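Local coordinates for histidine-containing Phosphotransfer Protein type 1, MtHPt1 (Medicago truncatula, PDB 3US6) that probably relays phosphoryl groups on a histidine from cytokinin sensor histidine kinases to response regulators in plant hormone signalling, at residues F41-E44 / V45-F49; E106-I109 / D110-R113; V3-M6 / R7-W10; H79-K82 / G83-A86. All coordinates share one frame; numbering follows the deposited sequence.

Interaction 1. Residues F41-E44 / V45-F49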
loop_
_atom_site.group_PDB
_atom_site.type_symbol
_atom_site.label_atom_id
_atom_site.label_comp_id
_atom_site.label_asym_id
_atom_site.label_seq_id
_atom_site.Cartn_x
_atom_site.Cartn_y
_atom_site.Cartn_z
ATOM N N PHE A 41 -11.893 1.870 11.255
ATOM C CA PHE A 41 -11.352 2.944 10.453
ATOM C C PHE A 41 -10.172 2.506 9.541
ATOM O O PHE A 41 -10.116 2.883 8.375
ATOM C CB PHE A 41 -10.889 4.070 11.401
ATOM C CG PHE A 41 -10.174 5.207 10.705
ATOM C CD1 PHE A 41 -10.854 6.043 9.772
ATOM C CD2 PHE A 41 -8.866 5.429 10.964
ATOM C CE1 PHE A 41 -10.123 7.057 9.166
ATOM C CE2 PHE A 41 -8.152 6.466 10.288
ATOM C CZ PHE A 41 -8.829 7.243 9.434
ATOM N N VAL A 42 -9.206 1.777 10.067
ATOM C CA VAL A 42 -8.047 1.381 9.269
ATOM C C VAL A 42 -8.462 0.498 8.093
ATOM O O VAL A 42 -8.046 0.729 6.986
ATOM C CB VAL A 42 -6.931 0.744 10.158
ATOM C CG1 VAL A 42 -5.797 0.189 9.302
ATOM C CG2 VAL A 42 -6.399 1.690 11.185
ATOM N N PHE A 43 -9.293 -0.480 8.384
ATOM C CA PHE A 43 -9.849 -1.328 7.328
ATOM C C PHE A 43 -10.493 -0.470 6.216
ATOM O O PHE A 43 -10.324 -0.680 5.012
ATOM C CB PHE A 43 -10.873 -2.294 7.907
ATOM C CG PHE A 43 -11.525 -3.134 6.876
ATOM C CD1 PHE A 43 -11.025 -4.382 6.570
ATOM C CD2 PHE A 43 -12.642 -2.690 6.200
ATOM C CE1 PHE A 43 -11.644 -5.168 5.616
ATOM C CE2 PHE A 43 -13.240 -3.456 5.240
ATOM C CZ PHE A 43 -12.722 -4.710 4.948
ATOM N N GLU A 44 -11.309 0.502 6.628
ATOM C CA GLU A 44 -12.025 1.314 5.655
ATOM C C GLU A 44 -11.076 2.129 4.777
ATOM O O GLU A 44 -11.274 2.271 3.571
ATOM C CB GLU A 44 -13.042 2.217 6.364
ATOM C CG GLU A 44 -14.046 1.353 7.079
ATOM C CD GLU A 44 -14.955 2.133 8.021
ATOM O OE1 GLU A 44 -14.689 3.346 8.221
ATOM O OE2 GLU A 44 -15.928 1.517 8.540
ATOM N N VAL A 45 -10.036 2.687 5.405
ATOM C CA VAL A 45 -9.108 3.527 4.698
ATOM C C VAL A 45 -8.295 2.660 3.728
ATOM O O VAL A 45 -8.117 3.046 2.600
ATOM C CB VAL A 45 -8.149 4.250 5.669
ATOM C CG1 VAL A 45 -6.998 4.947 4.915
ATOM C CG2 VAL A 45 -8.900 5.306 6.492
ATOM N N VAL A 46 -7.808 1.516 4.196
ATOM C CA VAL A 46 -7.072 0.573 3.309
ATOM C C VAL A 46 -7.964 0.161 2.107
ATOM O O VAL A 46 -7.458 0.117 0.967
ATOM C CB VAL A 46 -6.557 -0.614 4.138
ATOM C CG1 VAL A 46 -6.045 -1.705 3.275
ATOM C CG2 VAL A 46 -5.410 -0.100 5.113
ATOM N N SER A 47 -9.244 -0.105 2.390
ATOM C CA SER A 47 -10.194 -0.463 1.323
ATOM C C SER A 47 -10.344 0.605 0.285
ATOM O O SER A 47 -10.347 0.321 -0.922
ATOM C CB SER A 47 -11.551 -0.817 1.891
ATOM O OG SER A 47 -11.456 -2.083 2.467
ATOM N N LEU A 48 -10.428 1.868 0.725
ATOM C CA LEU A 48 -10.512 2.951 -0.235
ATOM C C LEU A 48 -9.251 3.015 -1.133
ATOM O O LEU A 48 -9.343 3.294 -2.313
ATOM C CB LEU A 48 -10.674 4.313 0.479
ATOM C CG LEU A 48 -12.001 4.580 1.129
ATOM C CD1 LEU A 48 -11.803 5.765 2.078
ATOM C CD2 LEU A 48 -13.063 4.875 0.032
ATOM N N PHE A 49 -8.092 2.853 -0.511
ATOM C CA PHE A 49 -6.812 2.804 -1.210
ATOM C C PHE A 49 -6.831 1.656 -2.235
ATOM O O PHE A 49 -6.390 1.886 -3.383
ATOM C CB PHE A 49 -5.689 2.627 -0.197
ATOM C CG PHE A 49 -4.331 2.401 -0.809
ATOM C CD1 PHE A 49 -3.708 3.449 -1.467
ATOM C CD2 PHE A 49 -3.690 1.199 -0.719
ATOM C CE1 PHE A 49 -2.455 3.277 -2.044
ATOM C CE2 PHE A 49 -2.450 1.029 -1.330
ATOM C CZ PHE A 49 -1.820 2.099 -1.926
#
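Phe41 and Val45 make an i to i+4 CH-pi contact on the first turn of helix 41-64. Val45 CG2 lies 3.7 Å from the centroid of the Phe41 ring and 25° off the ring normal, so the methyl sits over the face but displaced toward the rim; its closest ring atom is Phe41 CE1 at 3.4 Å. The Phe41 ring reaches this place because CG is anti to the backbone N (chi1 174°), while Val45 CG2 stands on the side of its own backbone N, facing back along the helix. Losing the ring to an alanine here is likely to leave Val45 CG2 without its aromatic cover and open a gap beside Leu33 and Gln34, which the ring also touches. On another side of the helix, Phe43 O accepts from Ser47 N at 2.9 Å. In the conformer of Ser47 described here, one of two, Ser47 OG adds a bond of 3.1 Å to Phe43 O from the opposite face of the carbonyl plane and lies over one face of the Phe43 ring. On the buried side Val46 N bonds to Val42 O with an almost straight N-H...O angle of 175°. This i to i+4 spacing sets Val42 on helix 25-32 and Val46 on helix 109-142, as in the helical bundle of an HPt domain.

Interaction 2. Residues E106-I109 / D110-R113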
loop_
_atom_site.group_PDB
_atom_site.type_symbol
_atom_site.label_atom_id
_atom_site.label_comp_id
_atom_site.label_asym_id
_atom_site.label_seq_id
_atom_site.Cartn_x
_atom_site.Cartn_y
_atom_site.Cartn_z
ATOM N N GLU A 106 12.793 11.849 -17.203
ATOM C CA GLU A 106 13.853 11.559 -18.167
ATOM C C GLU A 106 13.265 11.105 -19.499
ATOM O O GLU A 106 13.953 11.081 -20.520
ATOM C CB GLU A 106 14.791 10.483 -17.618
ATOM C CG GLU A 106 15.647 10.943 -16.449
ATOM C CD GLU A 106 16.458 12.181 -16.773
ATOM O OE1 GLU A 106 17.322 12.110 -17.672
ATOM O OE2 GLU A 106 16.231 13.228 -16.129
ATOM N N GLN A 107 11.985 10.750 -19.477
ATOM C CA GLN A 107 11.259 10.341 -20.678
ATOM C C GLN A 107 11.815 9.049 -21.302
ATOM O O GLN A 107 11.941 8.909 -22.506
ATOM C CB GLN A 107 11.108 11.494 -21.652
ATOM C CG GLN A 107 10.391 12.626 -20.960
ATOM C CD GLN A 107 10.093 13.768 -21.917
ATOM O OE1 GLN A 107 10.366 13.679 -23.086
ATOM N NE2 GLN A 107 9.511 14.833 -21.404
ATOM N N ASN A 108 12.083 8.097 -20.426
ATOM C CA ASN A 108 12.707 6.840 -20.748
ATOM C C ASN A 108 11.603 5.793 -20.800
ATOM O O ASN A 108 11.147 5.357 -19.780
ATOM C CB ASN A 108 13.730 6.522 -19.647
ATOM C CG ASN A 108 14.498 5.248 -19.875
ATOM O OD1 ASN A 108 14.043 4.330 -20.494
ATOM N ND2 ASN A 108 15.673 5.196 -19.304
ATOM N N ILE A 109 11.166 5.441 -21.995
ATOM C CA ILE A 109 10.023 4.511 -22.115
ATOM C C ILE A 109 10.263 3.209 -21.409
ATOM O O ILE A 109 9.448 2.748 -20.608
ATOM C CB ILE A 109 9.687 4.281 -23.624
ATOM C CG1 ILE A 109 9.069 5.569 -24.178
ATOM C CG2 ILE A 109 8.868 3.045 -23.817
ATOM C CD1 ILE A 109 8.406 5.472 -25.485
ATOM N N ASP A 110 11.394 2.549 -21.705
ATOM C CA ASP A 110 11.619 1.264 -21.117
ATOM C C ASP A 110 11.725 1.347 -19.610
ATOM O O ASP A 110 11.220 0.464 -18.928
ATOM C CB ASP A 110 12.907 0.630 -21.672
ATOM C CG ASP A 110 12.766 0.124 -23.104
ATOM O OD1 ASP A 110 11.639 0.047 -23.628
ATOM O OD2 ASP A 110 13.817 -0.162 -23.727
ATOM N N ALA A 111 12.402 2.354 -19.080
ATOM C CA ALA A 111 12.493 2.436 -17.641
ATOM C C ALA A 111 11.121 2.721 -17.003
ATOM O O ALA A 111 10.799 2.231 -15.936
ATOM C CB ALA A 111 13.441 3.569 -17.230
ATOM N N CYS A 112 10.301 3.529 -17.651
ATOM C CA CYS A 112 8.922 3.678 -17.178
ATOM C C CYS A 112 8.162 2.368 -17.145
ATOM O O CYS A 112 7.441 2.108 -16.175
ATOM C CB CYS A 112 8.139 4.668 -18.010
ATOM S SG CYS A 112 8.622 6.390 -17.679
ATOM N N ARG A 113 8.332 1.537 -18.185
ATOM C CA ARG A 113 7.625 0.276 -18.210
ATOM C C ARG A 113 8.080 -0.655 -17.066
ATOM O O ARG A 113 7.278 -1.264 -16.368
ATOM C CB ARG A 113 7.792 -0.388 -19.562
ATOM C CG ARG A 113 6.982 0.355 -20.592
ATOM C CD ARG A 113 7.242 -0.198 -21.983
ATOM N NE ARG A 113 6.512 0.558 -22.983
ATOM C CZ ARG A 113 6.714 0.475 -24.287
ATOM N NH1 ARG A 113 7.572 -0.393 -24.797
ATOM N NH2 ARG A 113 6.048 1.231 -25.116
#
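Ala111 N reaches the capping oxygen Asn108 OD1 from well outside the amide plane: the donor stands 61° above the plane of the Asn108 side-chain carbonyl, with a C=O...N angle of 119°. The bond is nevertheless short, 2.9 Å between Ala111 N and Asn108 OD1, and nearly straight at the hydrogen. The flat amide leans over the methyl of Ala111, whose CB comes within 3.3 Å of Asn108 CG, and this packing accompanies the steep approach. With CG anti to the backbone N (chi1 -178°), the amide is carried forward over the start of the helix. Asn108 is thus the N-cap of helix 109-142, and the preceding Gln107, with positive phi, is the C-prime residue of a Schellman motif that closes helix 91-106, so one helix ends and the next begins within two residues. Were Asn108 an alanine, the N-H of Ala111 would probably lose its capping acceptor and the first turn could fray. The main chain of the cap contributes as well, Asn108 O accepting from Cys112 N at 2.9 Å. One residue on, Ile109 and Arg113 lie side by side and point the same way. Ile109 CG2 sits over the centre of one guanidinium face, 3.4 Å from Arg113 CZ, while the chain of Arg113 runs extended from CG to NE. The guanidinium finds its polar partners at the end of helix 41-64 and just beyond it: NE bonds to Val64 O, and NH2 makes a weak bond to Gln66 O. On the inner side, Ala111 and Cys112 pack against Phe103 of helix 91-106.

Interaction 3. Residues V3-M6 / R7-W10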
loop_
_atom_site.group_PDB
_atom_site.type_symbol
_atom_site.label_atom_id
_atom_site.label_comp_id
_atom_site.label_asym_id
_atom_site.label_seq_id
_atom_site.Cartn_x
_atom_site.Cartn_y
_atom_site.Cartn_z
ATOM N N VAL A 3 -6.099 -17.123 21.433
ATOM C CA VAL A 3 -5.996 -15.676 21.325
ATOM C C VAL A 3 -4.588 -15.189 21.621
ATOM O O VAL A 3 -4.084 -14.313 20.927
ATOM C CB VAL A 3 -7.023 -14.973 22.267
ATOM C CG1 VAL A 3 -6.514 -13.616 22.769
ATOM C CG2 VAL A 3 -8.317 -14.802 21.548
ATOM N N GLY A 4 -3.944 -15.728 22.659
ATOM C CA GLY A 4 -2.589 -15.289 22.983
ATOM C C GLY A 4 -1.606 -15.556 21.857
ATOM O O GLY A 4 -0.728 -14.729 21.540
ATOM N N GLN A 5 -1.753 -16.733 21.262
ATOM C CA GLN A 5 -0.958 -17.108 20.097
ATOM C C GLN A 5 -1.236 -16.190 18.930
ATOM O O GLN A 5 -0.307 -15.810 18.219
ATOM C CB GLN A 5 -1.233 -18.560 19.682
ATOM C CG GLN A 5 -0.254 -19.102 18.636
ATOM C CD GLN A 5 1.225 -18.845 18.997
ATOM O OE1 GLN A 5 1.700 -19.236 20.076
ATOM N NE2 GLN A 5 1.954 -18.179 18.087
ATOM N N MET A 6 -2.490 -15.895 18.660
ATOM C CA MET A 6 -2.828 -15.035 17.552
ATOM C C MET A 6 -2.219 -13.680 17.773
ATOM O O MET A 6 -1.778 -13.019 16.826
ATOM C CB MET A 6 -4.334 -14.884 17.367
ATOM C CG MET A 6 -4.939 -16.088 16.749
ATOM S SD MET A 6 -6.639 -15.904 16.180
ATOM C CE MET A 6 -7.358 -15.826 17.719
ATOM N N ARG A 7 -2.288 -13.181 18.991
ATOM C CA ARG A 7 -1.671 -11.877 19.284
ATOM C C ARG A 7 -0.164 -11.879 19.027
ATOM O O ARG A 7 0.359 -10.940 18.454
ATOM C CB ARG A 7 -1.991 -11.422 20.698
ATOM C CG ARG A 7 -3.480 -11.085 20.857
ATOM C CD ARG A 7 -3.925 -10.947 22.291
ATOM N NE ARG A 7 -3.671 -9.584 22.679
ATOM C CZ ARG A 7 -2.597 -9.206 23.338
ATOM N NH1 ARG A 7 -1.695 -10.106 23.723
ATOM N NH2 ARG A 7 -2.453 -7.932 23.612
ATOM N N ARG A 8 0.514 -12.919 19.447
ATOM C CA ARG A 8 1.964 -13.017 19.183
ATOM C C ARG A 8 2.243 -13.087 17.680
ATOM O O ARG A 8 3.175 -12.431 17.180
ATOM C CB ARG A 8 2.567 -14.222 19.901
ATOM C CG ARG A 8 2.633 -14.099 21.431
ATOM C CD ARG A 8 3.397 -15.303 22.088
ATOM N NE ARG A 8 2.696 -16.586 21.956
ATOM C CZ ARG A 8 1.729 -16.999 22.771
ATOM N NH1 ARG A 8 1.334 -16.226 23.777
ATOM N NH2 ARG A 8 1.147 -18.181 22.575
ATOM N N GLN A 9 1.425 -13.806 16.924
ATOM C CA GLN A 9 1.562 -13.858 15.483
ATOM C C GLN A 9 1.392 -12.507 14.819
ATOM O O GLN A 9 2.083 -12.209 13.897
ATOM C CB GLN A 9 0.539 -14.810 14.892
ATOM C CG GLN A 9 0.723 -16.226 15.295
ATOM C CD GLN A 9 -0.388 -17.108 14.763
ATOM O OE1 GLN A 9 -1.537 -16.755 14.771
ATOM N NE2 GLN A 9 -0.022 -18.249 14.303
ATOM N N TRP A 10 0.460 -11.724 15.314
ATOM C CA TRP A 10 0.242 -10.369 14.824
ATOM C C TRP A 10 1.440 -9.496 15.056
ATOM O O TRP A 10 1.899 -8.815 14.140
ATOM C CB TRP A 10 -1.015 -9.735 15.514
ATOM C CG TRP A 10 -1.405 -8.329 15.046
ATOM C CD1 TRP A 10 -2.254 -8.017 14.059
ATOM C CD2 TRP A 10 -0.865 -7.071 15.534
ATOM N NE1 TRP A 10 -2.312 -6.639 13.896
ATOM C CE2 TRP A 10 -1.431 -6.057 14.759
ATOM C CE3 TRP A 10 0.064 -6.732 16.522
ATOM C CZ2 TRP A 10 -1.178 -4.716 14.999
ATOM C CZ3 TRP A 10 0.354 -5.423 16.723
ATOM C CH2 TRP A 10 -0.260 -4.428 15.981
HETATM O O HOH W 1 -0.189 -12.612 23.456
#
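Gln5 and Arg8 fold toward each other on the outer surface of helix 3-19, joined by a bond of 2.8 Å from Arg8 NH2 to Gln5 OE1. Both chains bend to meet: Gln5 leaves the backbone with CG anti to N and then turns at chi2 (49°), and Arg8 turns at chi3 (-67°). The two cross at about a right angle, the amide and guanidinium planes 73° apart. Gln5 OE1 lies at the guanidinium edge, in its plane, yet NH2 stands above the plane of the amide carbonyl; Arg8 NE adds a weak bond of 3.4 Å to the same Gln5 OE1. One face of the Arg8 guanidinium rests over the preceding turn, with Gly4 O 3.4 Å from Arg8 NH1 at an angle too poor for bonding. This i to i+3 pairing decorates the exposed flank of an amphipathic helix, whose buried side carries Met6 and Trp10, packed on helix 109-142. Arg7 takes another course: its CD lies 3.7 Å from Val3 CG1 where the two side chains cross at a slant, and its guanidinium is turned off the helix, where NE bonds to Ser146 O. A water donates to Gly4 O at 2.9 Å and weakly accepts from Arg7 NH1, lying in the guanidinium plane. Gln9 CG passes 3.6 Å from Gln5 NE2, their amides almost perpendicular, and Trp10 NE1 reaches Glu137 OE2.

Interaction 4. Residues H79-K82 / G83-A86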
loop_
_atom_site.group_PDB
_atom_site.type_symbol
_atom_site.label_atom_id
_atom_site.label_comp_id
_atom_site.label_asym_id
_atom_site.label_seq_id
_atom_site.Cartn_x
_atom_site.Cartn_y
_atom_site.Cartn_z
ATOM N N HIS A 79 1.946 10.441 -9.531
ATOM C CA HIS A 79 2.041 11.385 -8.417
ATOM C C HIS A 79 0.843 11.211 -7.456
ATOM O O HIS A 79 0.968 11.191 -6.242
ATOM C CB HIS A 79 2.111 12.812 -8.924
ATOM C CG HIS A 79 2.306 13.819 -7.836
ATOM N ND1 HIS A 79 1.398 14.816 -7.572
ATOM C CD2 HIS A 79 3.302 13.962 -6.929
ATOM C CE1 HIS A 79 1.830 15.540 -6.556
ATOM N NE2 HIS A 79 2.993 15.054 -6.163
ATOM N N GLN A 80 -0.340 11.030 -8.032
ATOM C CA GLN A 80 -1.530 10.790 -7.235
ATOM C C GLN A 80 -1.374 9.522 -6.396
ATOM O O GLN A 80 -1.661 9.526 -5.224
ATOM C CB GLN A 80 -2.778 10.719 -8.118
ATOM C CG GLN A 80 -4.011 10.359 -7.323
ATOM C CD GLN A 80 -5.241 10.296 -8.198
ATOM O OE1 GLN A 80 -5.459 11.173 -9.030
ATOM N NE2 GLN A 80 -6.038 9.242 -8.031
ATOM N N PHE A 81 -0.861 8.453 -7.021
ATOM C CA PHE A 81 -0.631 7.172 -6.315
ATOM C C PHE A 81 0.460 7.270 -5.280
ATOM O O PHE A 81 0.369 6.616 -4.241
ATOM C CB PHE A 81 -0.211 6.163 -7.395
ATOM C CG PHE A 81 -0.247 4.686 -6.980
ATOM C CD1 PHE A 81 -1.035 4.241 -5.948
ATOM C CD2 PHE A 81 0.426 3.776 -7.677
ATOM C CE1 PHE A 81 -1.045 2.870 -5.631
ATOM C CE2 PHE A 81 0.365 2.426 -7.353
ATOM C CZ PHE A 81 -0.366 2.009 -6.338
ATOM N N LYS A 82 1.485 8.063 -5.535
ATOM C CA LYS A 82 2.477 8.329 -4.517
ATOM C C LYS A 82 1.837 8.863 -3.220
ATOM O O LYS A 82 2.158 8.408 -2.110
ATOM C CB LYS A 82 3.498 9.324 -5.068
ATOM C CG LYS A 82 4.701 9.539 -4.165
ATOM C CD LYS A 82 5.664 10.609 -4.742
ATOM C CE LYS A 82 6.528 11.225 -3.642
ATOM N NZ LYS A 82 5.662 11.924 -2.638
ATOM N N GLY A 83 0.941 9.831 -3.362
ATOM C CA GLY A 83 0.316 10.491 -2.260
ATOM C C GLY A 83 -0.593 9.578 -1.475
ATOM O O GLY A 83 -0.641 9.584 -0.252
ATOM N N SER A 84 -1.362 8.802 -2.208
ATOM C CA SER A 84 -2.334 7.935 -1.564
ATOM C C SER A 84 -1.601 6.788 -0.849
ATOM O O SER A 84 -1.931 6.473 0.292
ATOM C CB SER A 84 -3.363 7.430 -2.575
ATOM O OG SER A 84 -2.726 6.658 -3.519
ATOM N N SER A 85 -0.612 6.179 -1.518
ATOM C CA SER A 85 0.145 5.166 -0.855
ATOM C C SER A 85 0.927 5.670 0.348
ATOM O O SER A 85 0.928 5.021 1.397
ATOM C CB SER A 85 1.048 4.450 -1.888
ATOM O OG SER A 85 2.052 5.269 -2.358
ATOM N N ALA A 86 1.517 6.849 0.249
ATOM C CA ALA A 86 2.235 7.427 1.357
ATOM C C ALA A 86 1.286 7.573 2.523
ATOM O O ALA A 86 1.687 7.372 3.664
ATOM C CB ALA A 86 2.780 8.772 1.030
#
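His79, the predicted phosphorylation site, accepts from Gly83 N through its carbonyl oxygen at 3.2 Å, an ordinary helical bond. The side chain sets off away from residues 83-86 and touches Arg101 of helix 91-106; in this structure it carries no phosphoryl group. Gln80 follows the same pattern, its carbonyl accepting from Ser84 N at 3.1 Å with the donor in the carbonyl plane, while its side chain heads off toward helix 41-64 and makes a weak bond there with Asp52 OD2. Phe81 is where side chains join in. Its carbonyl oxygen takes the backbone N-H of Ser85 and has both hydroxyls close by, Ser85 OG 2.9 Å and Ser84 OG 3.2 Å from Phe81 O, although each hydroxyl has a second acceptor within reach and its proton is not settled. Both serines place OG between the backbone N and the carbonyl carbon (chi1 63° for Ser84), which folds the oxygen back onto the preceding turn. Ser84 OG also meets the Phe81 ring at its edge, near the ring plane, 3.8 Å from CD1. Lys82 O accepts from Ala86 N at 2.9 Å; Ser85 OG also lies 3.2 Å from Lys82 O, a second candidate acceptor for its proton. The Lys82 chain runs extended before its final bend, and the side chain touches Val98. Helix 91-106 thus borders Lys82 and, through Val93, Ser85; helix 41-64 meets both serines through Phe49, and helix 109-142 packs on Phe81 with Val119 and Tyr123.

How the interactions relate
Along the chain the order is interaction 3, interaction 1, interaction 4 and interaction 2, on helices 3-19, 41-64, 71-88 and the junction of helices 91-106 and 109-142. Interactions 1 and 4, with centres 15 Å apart, touch: Phe49 CE1 lies 3.4 Å from Ser85 CA, and Phe49 CZ lies 3.9 Å from Phe81 CE1, so these consecutive helices pack directly. Interactions 2 and 3 mark distant parts of the elongated molecule, their centres 45 Å apart on opposite sides of the chain's centre. Helix 109-142 connects the set, beginning at interaction 2 and packing against residues of the other three, so the helix carrying the predicted phosphohistidine packs against both helix 41-64 and helix 109-142.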